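Local coordinates for FACT complex subunit SPT16 (Ashbya gossypii, PDB 6A8M), which probably acts, as a heterodimer with POB3 in the FACT complex, as a histone chaperone that reorganises nucleosomes during transcription, replication and repair, at residues D319-L324 / L399-L404. Numbering follows the deposited sequence.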
# COMPACT_ATOMS: atom_id res chain seq x y z
N ASP A 319 5.58 7.75 -26.58
CA ASP A 319 5.27 6.49 -27.27
C ASP A 319 6.15 5.37 -26.76
O ASP A 319 5.67 4.25 -26.53
CB ASP A 319 5.46 6.65 -28.78
CG ASP A 319 4.40 7.53 -29.42
OD1 ASP A 319 3.33 7.73 -28.79
OD2 ASP A 319 4.64 7.99 -30.56
N PHE A 320 7.44 5.64 -26.59
CA PHE A 320 8.36 4.65 -26.04
C PHE A 320 7.97 4.25 -24.62
O PHE A 320 8.00 3.06 -24.28
CB PHE A 320 9.80 5.18 -26.05
CG PHE A 320 10.71 4.35 -25.21
CD1 PHE A 320 11.18 3.14 -25.69
CD2 PHE A 320 11.04 4.74 -23.91
CE1 PHE A 320 12.00 2.35 -24.91
CE2 PHE A 320 11.85 3.95 -23.12
CZ PHE A 320 12.32 2.76 -23.62
N LEU A 321 7.62 5.23 -23.78
CA LEU A 321 7.23 4.92 -22.40
C LEU A 321 6.09 3.92 -22.36
O LEU A 321 6.10 2.99 -21.55
CB LEU A 321 6.84 6.21 -21.68
CG LEU A 321 6.34 6.13 -20.24
CD1 LEU A 321 7.45 5.61 -19.34
CD2 LEU A 321 5.89 7.52 -19.80
N LEU A 322 5.11 4.06 -23.27
CA LEU A 322 4.03 3.08 -23.36
C LEU A 322 4.55 1.69 -23.69
O LEU A 322 4.11 0.70 -23.10
CB LEU A 322 3.01 3.50 -24.41
CG LEU A 322 2.03 4.59 -24.06
CD1 LEU A 322 1.16 4.90 -25.29
CD2 LEU A 322 1.17 4.19 -22.86
N LEU A 323 5.45 1.61 -24.68
CA LEU A 323 6.03 0.33 -25.09
C LEU A 323 6.83 -0.30 -23.96
O LEU A 323 6.81 -1.52 -23.78
CB LEU A 323 6.92 0.53 -26.32
CG LEU A 323 6.18 1.00 -27.57
CD1 LEU A 323 7.11 1.22 -28.73
CD2 LEU A 323 5.11 -0.02 -27.94
N LEU A 324 7.53 0.53 -23.18
CA LEU A 324 8.31 0.01 -22.05
C LEU A 324 7.40 -0.56 -20.97
O LEU A 324 7.67 -1.64 -20.42
CB LEU A 324 9.19 1.13 -21.48
CG LEU A 324 9.91 0.80 -20.17
CD1 LEU A 324 10.91 -0.33 -20.45
CD2 LEU A 324 10.63 2.01 -19.63
N LEU A 399 6.75 3.96 -13.61
CA LEU A 399 8.04 4.28 -14.19
C LEU A 399 8.08 5.73 -14.63
O LEU A 399 7.07 6.33 -14.96
CB LEU A 399 8.41 3.38 -15.35
CG LEU A 399 7.33 2.85 -16.28
CD1 LEU A 399 7.91 2.60 -17.64
CD2 LEU A 399 6.82 1.56 -15.72
N GLY A 400 9.29 6.27 -14.63
CA GLY A 400 9.44 7.69 -14.87
C GLY A 400 10.79 7.97 -15.47
O GLY A 400 11.74 7.19 -15.32
N PHE A 401 10.85 9.09 -16.19
CA PHE A 401 12.10 9.64 -16.72
C PHE A 401 12.13 11.11 -16.30
O PHE A 401 11.14 11.82 -16.49
CB PHE A 401 12.17 9.51 -18.24
CG PHE A 401 12.14 8.09 -18.72
CD1 PHE A 401 13.31 7.36 -18.81
CD2 PHE A 401 10.94 7.48 -19.08
CE1 PHE A 401 13.29 6.03 -19.25
CE2 PHE A 401 10.92 6.15 -19.52
CZ PHE A 401 12.09 5.43 -19.60
N ASN A 402 13.24 11.55 -15.72
CA ASN A 402 13.32 12.93 -15.25
C ASN A 402 14.50 13.63 -15.92
O ASN A 402 15.35 13.00 -16.56
CB ASN A 402 13.42 12.98 -13.72
CG ASN A 402 12.98 14.33 -13.12
OD1 ASN A 402 12.62 15.27 -13.83
ND2 ASN A 402 13.01 14.42 -11.79
N ASN A 403 14.50 14.96 -15.82
CA ASN A 403 15.65 15.76 -16.25
C ASN A 403 15.89 15.62 -17.75
O ASN A 403 17.03 15.50 -18.22
CB ASN A 403 16.91 15.40 -15.45
CG ASN A 403 16.74 15.65 -13.97
OD1 ASN A 403 16.62 16.79 -13.55
ND2 ASN A 403 16.74 14.59 -13.17
N LEU A 404 14.81 15.66 -18.51
CA LEU A 404 14.88 15.69 -19.96
C LEU A 404 14.71 17.12 -20.45
O LEU A 404 14.09 17.94 -19.78
CB LEU A 404 13.80 14.80 -20.57
CG LEU A 404 13.82 13.37 -20.02
CD1 LEU A 404 12.70 12.56 -20.64
CD2 LEU A 404 15.19 12.77 -20.33
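Phe320 O accepts the helix's backbone hydrogen bond from Leu324 N at 2.8 Å, and both side chains reach strand 394-405. Here helix 312-332 packs on the antiparallel sheet of the M24 peptidase-like domain of SPT16, a pita-bread fold. The axes of helix 319-324 and strand 399-402 run roughly antiparallel, at 148°, and approach to 10.0 Å. The contact is apolar and buried. Leu399 CD1 meets two leucine methyls of the helix: Leu324 CD2 at 3.4 Å and Leu321 CD1 at 3.5 Å, both tight for carbon pairs. Leu399 chi1, 34°, lies about midway between eclipsed and staggered, which suggests some strain. With CG anti to the backbone N (chi1 177°), the end of Leu321 comes nearer the strand, and its CD1 meets the ring edge of Phe401, 3.5 Å from Phe401 CE2. Leu324 CD2 also lies at the edge, 3.7 Å from Phe401 CZ. Phe361 and Leu357 touch this ring too. With Phe401 cut back to an alanine, Leu321 CD1 and Leu324 CD2 would probably lose the ring edge they pack on, and a gap would open. The two phenylalanine side chains cross at about a right angle, with Phe401 CZ in the Phe320 ring plane, 3.8 Å from Phe320 CE2.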